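PDB 1Z01: 2-oxo-1,2-dihydroquinoline 8-monooxygenase, oxygenase component from Pseudomonas putida, which probably hydroxylates 2-oxo-1,2-dihydroquinoline at carbon 8, as the trimeric oxygenase component of a Rieske-type mononuclear-iron monooxygenase. Local coordinates for residues E143-I148 / D194-H199; P189-D194 / I331-C336. All blocks are in the same frame, centred on the assembly; numbering follows the deposited sequence.

Interaction 1: E143-I148 / D194-H199; sequences EVNGMI and DNAVVH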
ATOM      1  N   GLU A 143      29.234   9.347  20.975  1.00 15.25           N
ATOM      2  CA  GLU A 143      29.947   8.567  19.966  1.00 16.54           C
ATOM      3  C   GLU A 143      31.117   7.865  20.650  1.00 16.82           C
ATOM      4  O   GLU A 143      31.821   8.468  21.464  1.00 17.24           O
ATOM      5  CB  GLU A 143      30.464   9.475  18.849  1.00 17.19           C
ATOM      6  CG  GLU A 143      31.084   8.717  17.693  1.00 16.84           C
ATOM      7  CD  GLU A 143      31.443   9.623  16.535  1.00 17.70           C
ATOM      8  OE1 GLU A 143      31.690   9.090  15.434  1.00 19.64           O
ATOM      9  OE2 GLU A 143      31.484  10.863  16.722  1.00 17.99           O
ATOM     10  N   VAL A 144      31.321   6.590  20.326  1.00 16.09           N
ATOM     11  CA  VAL A 144      32.385   5.813  20.953  1.00 17.35           C
ATOM     12  C   VAL A 144      32.720   4.557  20.161  1.00 17.48           C
ATOM     13  O   VAL A 144      31.835   3.789  19.764  1.00 17.75           O
ATOM     14  CB  VAL A 144      31.988   5.406  22.405  1.00 16.85           C
ATOM     15  CG1 VAL A 144      30.667   4.659  22.396  1.00 18.21           C
ATOM     16  CG2 VAL A 144      33.071   4.535  23.040  1.00 18.07           C
ATOM     17  N   ASN A 145      34.015   4.359  19.930  1.00 16.27           N
ATOM     18  CA  ASN A 145      34.520   3.200  19.203  1.00 16.44           C
ATOM     19  C   ASN A 145      33.765   2.819  17.929  1.00 16.82           C
ATOM     20  O   ASN A 145      33.433   1.648  17.722  1.00 16.63           O
ATOM     21  CB  ASN A 145      34.584   1.989  20.139  1.00 18.23           C
ATOM     22  CG  ASN A 145      35.561   2.193  21.274  1.00 19.02           C
ATOM     23  OD1 ASN A 145      36.679   2.657  21.058  1.00 19.49           O
ATOM     24  ND2 ASN A 145      35.148   1.852  22.487  1.00 19.05           N
ATOM     25  N   GLY A 146      33.499   3.808  17.080  1.00 15.64           N
ATOM     26  CA  GLY A 146      32.825   3.538  15.821  1.00 15.84           C
ATOM     27  C   GLY A 146      31.315   3.607  15.780  1.00 15.69           C
ATOM     28  O   GLY A 146      30.719   3.432  14.716  1.00 15.16           O
ATOM     29  N   MET A 147      30.684   3.865  16.920  1.00 16.02           N
ATOM     30  CA  MET A 147      29.232   3.948  16.957  1.00 17.11           C
ATOM     31  C   MET A 147      28.698   5.253  17.507  1.00 16.42           C
ATOM     32  O   MET A 147      29.176   5.759  18.527  1.00 16.69           O
ATOM     33  CB  MET A 147      28.666   2.783  17.764  1.00 17.81           C
ATOM     34  CG  MET A 147      28.836   1.460  17.063  1.00 19.97           C
ATOM     35  SD  MET A 147      28.077   0.122  17.953  1.00 26.13           S
ATOM     36  CE  MET A 147      26.350   0.435  17.548  1.00 22.46           C
ATOM     37  N   ILE A 148      27.694   5.797  16.820  1.00 15.44           N
ATOM     38  CA  ILE A 148      27.066   7.045  17.239  1.00 13.54           C
ATOM     39  C   ILE A 148      25.742   6.728  17.925  1.00 13.76           C
ATOM     40  O   ILE A 148      24.795   6.313  17.271  1.00 12.13           O
ATOM     41  CB  ILE A 148      26.784   7.964  16.030  1.00 13.62           C
ATOM     42  CG1 ILE A 148      28.104   8.393  15.390  1.00 14.02           C
ATOM     43  CG2 ILE A 148      25.986   9.188  16.471  1.00 11.67           C
ATOM     44  CD1 ILE A 148      27.937   9.151  14.088  1.00 15.23           C
ATOM     45  N   ASP A 194      38.127   0.574  26.227  1.00 22.57           N
ATOM     46  CA  ASP A 194      39.195   1.179  25.434  1.00 23.12           C
ATOM     47  C   ASP A 194      39.697   0.138  24.457  1.00 22.23           C
ATOM     48  O   ASP A 194      39.807  -1.038  24.804  1.00 21.93           O
ATOM     49  CB  ASP A 194      40.371   1.610  26.316  1.00 25.64           C
ATOM     50  CG  ASP A 194      40.045   2.796  27.193  1.00 29.32           C
ATOM     51  OD1 ASP A 194      40.928   3.203  27.982  1.00 30.74           O
ATOM     52  OD2 ASP A 194      38.914   3.323  27.091  1.00 30.85           O
ATOM     53  N   ASN A 195      40.007   0.578  23.244  1.00 21.92           N
ATOM     54  CA  ASN A 195      40.516  -0.315  22.210  1.00 22.78           C
ATOM     55  C   ASN A 195      39.506  -1.345  21.741  1.00 21.89           C
ATOM     56  O   ASN A 195      39.864  -2.285  21.037  1.00 21.38           O
ATOM     57  CB  ASN A 195      41.773  -1.029  22.702  1.00 23.68           C
ATOM     58  CG  ASN A 195      42.930  -0.081  22.908  1.00 25.19           C
ATOM     59  OD1 ASN A 195      43.763  -0.294  23.786  1.00 27.30           O
ATOM     60  ND2 ASN A 195      42.998   0.964  22.090  1.00 22.58           N
ATOM     61  N   ALA A 196      38.250  -1.187  22.133  1.00 20.75           N
ATOM     62  CA  ALA A 196      37.232  -2.124  21.690  1.00 20.18           C
ATOM     63  C   ALA A 196      36.930  -1.777  20.233  1.00 20.07           C
ATOM     64  O   ALA A 196      36.694  -0.610  19.899  1.00 19.44           O
ATOM     65  CB  ALA A 196      35.975  -1.987  22.539  1.00 19.93           C
ATOM     66  N   VAL A 197      36.959  -2.779  19.361  1.00 18.41           N
ATOM     67  CA  VAL A 197      36.683  -2.543  17.955  1.00 18.98           C
ATOM     68  C   VAL A 197      35.355  -3.159  17.543  1.00 18.09           C
ATOM     69  O   VAL A 197      35.038  -4.290  17.909  1.00 18.89           O
ATOM     70  CB  VAL A 197      37.805  -3.099  17.059  1.00 18.33           C
ATOM     71  CG1 VAL A 197      37.442  -2.903  15.597  1.00 18.03           C
ATOM     72  CG2 VAL A 197      39.125  -2.387  17.377  1.00 16.88           C
ATOM     73  N   VAL A 198      34.584  -2.399  16.776  1.00 17.30           N
ATOM     74  CA  VAL A 198      33.279  -2.854  16.329  1.00 17.38           C
ATOM     75  C   VAL A 198      33.249  -3.190  14.847  1.00 16.82           C
ATOM     76  O   VAL A 198      33.802  -2.466  14.028  1.00 16.57           O
ATOM     77  CB  VAL A 198      32.198  -1.778  16.583  1.00 16.97           C
ATOM     78  CG1 VAL A 198      30.883  -2.216  15.966  1.00 16.35           C
ATOM     79  CG2 VAL A 198      32.034  -1.542  18.082  1.00 16.32           C
ATOM     80  N   HIS A 199      32.602  -4.298  14.517  1.00 17.05           N
ATOM     81  CA  HIS A 199      32.443  -4.723  13.134  1.00 17.47           C
ATOM     82  C   HIS A 199      31.017  -5.229  13.036  1.00 18.09           C
ATOM     83  O   HIS A 199      30.556  -5.973  13.895  1.00 17.47           O
ATOM     84  CB  HIS A 199      33.406  -5.860  12.779  1.00 18.51           C
ATOM     85  CG  HIS A 199      34.811  -5.409  12.549  1.00 20.31           C
ATOM     86  ND1 HIS A 199      35.124  -4.354  11.723  1.00 21.21           N
ATOM     87  CD2 HIS A 199      35.990  -5.879  13.022  1.00 19.54           C
ATOM     88  CE1 HIS A 199      36.434  -4.191  11.695  1.00 20.58           C
ATOM     89  NE2 HIS A 199      36.982  -5.103  12.475  1.00 18.66           N
TER
HETATM   90  O   HOH W   1      35.355   0.023  16.185  1.00 19.74           O
HETATM   91  O   HOH W   2      39.447   3.278  21.909  1.00 40.52           O

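Interaction 2: P189-D194 / I331-C336; sequences PSVLDD and ILVRVC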
ATOM      1  N   PRO A 189      33.922  -8.101  26.092  1.00 17.39           N
ATOM      2  CA  PRO A 189      34.212  -6.670  26.049  1.00 17.51           C
ATOM      3  C   PRO A 189      32.948  -5.864  25.774  1.00 18.30           C
ATOM      4  O   PRO A 189      31.953  -6.391  25.271  1.00 18.18           O
ATOM      5  CB  PRO A 189      35.215  -6.559  24.909  1.00 18.25           C
ATOM      6  CG  PRO A 189      34.741  -7.611  23.962  1.00 17.18           C
ATOM      7  CD  PRO A 189      34.451  -8.778  24.893  1.00 18.36           C
ATOM      8  N   SER A 190      33.004  -4.581  26.108  1.00 19.06           N
ATOM      9  CA  SER A 190      31.890  -3.675  25.902  1.00 18.89           C
ATOM     10  C   SER A 190      32.272  -2.670  24.827  1.00 19.20           C
ATOM     11  O   SER A 190      33.448  -2.457  24.552  1.00 19.72           O
ATOM     12  CB  SER A 190      31.576  -2.943  27.205  1.00 18.26           C
ATOM     13  OG  SER A 190      30.571  -1.962  27.021  1.00 19.11           O
ATOM     14  N   VAL A 191      31.276  -2.064  24.201  1.00 19.06           N
ATOM     15  CA  VAL A 191      31.545  -1.066  23.179  1.00 18.99           C
ATOM     16  C   VAL A 191      32.210   0.118  23.881  1.00 18.69           C
ATOM     17  O   VAL A 191      32.883   0.939  23.248  1.00 18.15           O
ATOM     18  CB  VAL A 191      30.233  -0.602  22.501  1.00 20.52           C
ATOM     19  CG1 VAL A 191      30.539   0.424  21.405  1.00 22.35           C
ATOM     20  CG2 VAL A 191      29.494  -1.825  21.925  1.00 21.23           C
ATOM     21  N   LEU A 192      32.032   0.186  25.199  1.00 16.93           N
ATOM     22  CA  LEU A 192      32.596   1.267  25.999  1.00 18.65           C
ATOM     23  C   LEU A 192      34.065   1.075  26.382  1.00 18.82           C
ATOM     24  O   LEU A 192      34.730   2.022  26.798  1.00 18.90           O
ATOM     25  CB  LEU A 192      31.762   1.454  27.266  1.00 17.37           C
ATOM     26  CG  LEU A 192      30.359   2.044  27.086  1.00 18.36           C
ATOM     27  CD1 LEU A 192      29.631   2.062  28.416  1.00 17.51           C
ATOM     28  CD2 LEU A 192      30.476   3.458  26.532  1.00 17.39           C
ATOM     29  N   ASP A 193      34.567  -0.147  26.238  1.00 20.02           N
ATOM     30  CA  ASP A 193      35.955  -0.460  26.584  1.00 21.33           C
ATOM     31  C   ASP A 193      36.983   0.193  25.666  1.00 22.09           C
ATOM     32  O   ASP A 193      36.751   0.341  24.470  1.00 23.07           O
ATOM     33  CB  ASP A 193      36.166  -1.975  26.550  1.00 19.59           C
ATOM     34  CG  ASP A 193      35.447  -2.694  27.669  1.00 19.21           C
ATOM     35  OD1 ASP A 193      35.264  -3.925  27.549  1.00 18.76           O
ATOM     36  OD2 ASP A 193      35.080  -2.041  28.669  1.00 19.29           O
ATOM     37  N   ASP A 194      38.127   0.574  26.227  1.00 22.57           N
ATOM     38  CA  ASP A 194      39.195   1.179  25.434  1.00 23.12           C
ATOM     39  C   ASP A 194      39.697   0.138  24.457  1.00 22.23           C
ATOM     40  O   ASP A 194      39.807  -1.038  24.804  1.00 21.93           O
ATOM     41  CB  ASP A 194      40.371   1.610  26.316  1.00 25.64           C
ATOM     42  CG  ASP A 194      40.045   2.796  27.193  1.00 29.32           C
ATOM     43  OD1 ASP A 194      40.928   3.203  27.982  1.00 30.74           O
ATOM     44  OD2 ASP A 194      38.914   3.323  27.091  1.00 30.85           O
ATOM     45  N   ILE A 331      26.355  -6.507  15.639  1.00 15.28           N
ATOM     46  CA  ILE A 331      27.785  -6.239  15.708  1.00 14.60           C
ATOM     47  C   ILE A 331      28.555  -7.231  16.567  1.00 15.87           C
ATOM     48  O   ILE A 331      27.996  -7.862  17.460  1.00 15.56           O
ATOM     49  CB  ILE A 331      28.083  -4.818  16.258  1.00 14.05           C
ATOM     50  CG1 ILE A 331      27.649  -4.718  17.719  1.00 13.77           C
ATOM     51  CG2 ILE A 331      27.354  -3.777  15.447  1.00 13.27           C
ATOM     52  CD1 ILE A 331      28.139  -3.451  18.415  1.00 10.96           C
ATOM     53  N   LEU A 332      29.849  -7.349  16.273  1.00 16.43           N
ATOM     54  CA  LEU A 332      30.770  -8.218  17.003  1.00 16.16           C
ATOM     55  C   LEU A 332      31.836  -7.292  17.569  1.00 16.84           C
ATOM     56  O   LEU A 332      32.356  -6.437  16.862  1.00 17.94           O
ATOM     57  CB  LEU A 332      31.411  -9.242  16.065  1.00 15.42           C
ATOM     58  CG  LEU A 332      30.454 -10.245  15.412  1.00 15.54           C
ATOM     59  CD1 LEU A 332      31.237 -11.244  14.564  1.00 16.08           C
ATOM     60  CD2 LEU A 332      29.669 -10.972  16.499  1.00 14.90           C
ATOM     61  N   VAL A 333      32.148  -7.449  18.847  1.00 17.18           N
ATOM     62  CA  VAL A 333      33.138  -6.588  19.474  1.00 16.12           C
ATOM     63  C   VAL A 333      34.296  -7.391  20.046  1.00 16.84           C
ATOM     64  O   VAL A 333      34.114  -8.504  20.535  1.00 16.69           O
ATOM     65  CB  VAL A 333      32.503  -5.745  20.611  1.00 15.82           C
ATOM     66  CG1 VAL A 333      33.518  -4.767  21.159  1.00 15.40           C
ATOM     67  CG2 VAL A 333      31.272  -5.001  20.098  1.00 13.77           C
ATOM     68  N   ARG A 334      35.491  -6.814  19.968  1.00 17.68           N
ATOM     69  CA  ARG A 334      36.701  -7.435  20.489  1.00 18.73           C
ATOM     70  C   ARG A 334      37.686  -6.330  20.812  1.00 18.69           C
ATOM     71  O   ARG A 334      37.810  -5.366  20.053  1.00 19.23           O
ATOM     72  CB  ARG A 334      37.329  -8.376  19.461  1.00 20.38           C
ATOM     73  CG  ARG A 334      38.642  -8.963  19.943  1.00 22.06           C
ATOM     74  CD  ARG A 334      39.131 -10.111  19.090  1.00 22.84           C
ATOM     75  NE  ARG A 334      40.232 -10.803  19.758  1.00 23.60           N
ATOM     76  CZ  ARG A 334      40.417 -12.119  19.724  1.00 23.26           C
ATOM     77  NH1 ARG A 334      41.442 -12.665  20.361  1.00 24.93           N
ATOM     78  NH2 ARG A 334      39.572 -12.893  19.054  1.00 24.13           N
ATOM     79  N   VAL A 335      38.377  -6.449  21.941  1.00 18.73           N
ATOM     80  CA  VAL A 335      39.350  -5.437  22.303  1.00 18.60           C
ATOM     81  C   VAL A 335      40.625  -5.706  21.528  1.00 19.79           C
ATOM     82  O   VAL A 335      41.192  -6.796  21.606  1.00 19.61           O
ATOM     83  CB  VAL A 335      39.661  -5.453  23.801  1.00 19.71           C
ATOM     84  CG1 VAL A 335      40.789  -4.489  24.101  1.00 18.97           C
ATOM     85  CG2 VAL A 335      38.426  -5.056  24.586  1.00 17.95           C
ATOM     86  N   CYS A 336      41.066  -4.710  20.768  1.00 20.89           N
ATOM     87  CA  CYS A 336      42.272  -4.834  19.961  1.00 22.41           C
ATOM     88  C   CYS A 336      43.247  -3.715  20.312  1.00 24.25           C
ATOM     89  O   CYS A 336      43.179  -2.615  19.772  1.00 25.32           O
ATOM     90  CB  CYS A 336      41.899  -4.789  18.483  1.00 22.75           C
ATOM     91  SG  CYS A 336      40.708  -6.068  18.035  1.00 22.59           S
TER

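Interaction 1: E143-I148 / D194-H199
N145 lays its carboxamide against the backbone of A196, with CG only 3.3 Å from A196 O. This is packing of polar groups without a direct bond: OD1 and A196 O are both acceptors, 3.5 Å apart. OD1 takes its donor from a water instead, 3.0 Å from N145 OD1, which also accepts from the backbone N of N195. The other end of the amide is fixed elsewhere, since ND2 donates to V191 O; the methyl of A196 sits beside ND2, small enough to let strand 196-206 come close. N145 and G146 are the two corners of a type I' turn between strands 138-144 and 147-152 of the Rieske-domain sheet, a tight hairpin whose corners take left-handed backbone conformations. Asparagine (phi 44°) and glycine (G146, phi 91°) tolerate these, and V144 and M147 close the turn with paired backbone bonds. The tip reaches the first strand of the catalytic-domain sheet. There N145 O faces V198 CG2 at 3.5 Å, and a second water donates to N145 O (2.9 Å from that oxygen) and accepts from V198 N (2.6 Å from that nitrogen). The other methyl of V198, CG1, meets M147 SD at 4.2 Å, the two side chains crossing at about a right angle. F49 touches both M147 and V198.

Interaction 2: P189-D194 / I331-C336
A loop covers a strand here with no direct polar bond between the two segments: the contact is made by apolar side chains and by carbons resting on backbone carbonyl oxygens. P189 CB lies 3.6 Å from V335 CG2. Another corner of the proline, CG, rests 3.6 Å from V333 O, so P189 covers strand backbone as well as side chains, a task suited to a compact ring whose nitrogen carries no N-H to satisfy. I331, V333 and V335 all turn their CB atoms to the loop, as every second residue of a strand does; beta-branched residues favour the extended conformation and offer methyls to the loop. One methyl of V191, CG2, spans the first two, 4.1 Å from I331 CD1 and equally far from V333 CG2, its side chain crossing both at about a right angle. In V335 a chi1 of 174° swings CG1 away from the backbone N and over D194 O, while CG2 covers P189. The loop keeps its shape by its own bonds. S190 to D193 form a type I turn, and S190 N donates nearly straight (165°) to D193 OD1 at 2.8 Å, entering from well above the carboxylate plane. D193 OD2 pairs with R172, so both carboxylate oxygens are used. On the reverse face of the strand, L332 and R334 pack on helix 339-377. A long helix gripping one face of a curved antiparallel sheet is the hallmark of the helix-grip (Bet v 1-like) fold of ring-hydroxylase catalytic domains; here the loop covers part of the other face.

Overall arrangement
From the N terminus, the chain builds the Rieske sheet, turns at 143-148, finishes that sheet with strand 147-152, then runs through a long connection with little regular structure, passes 189-194 and enters strand 196-206. Interaction 1 closes that connection, bringing its far end back to the hairpin tip. Interaction 2 starts inside this loop and closes a much longer one, returning strand 325-335 to 189-194 after most of the catalytic sheet has been laid down. The two therefore cross rather than nest, and they share D194. Strands 196-206 and 325-335 are sheet neighbours, with C336 N bonded to N195 O, and the hairpin tip also meets the loop of interaction 2; together hairpin, loop and sheet edge join the Rieske and catalytic domains.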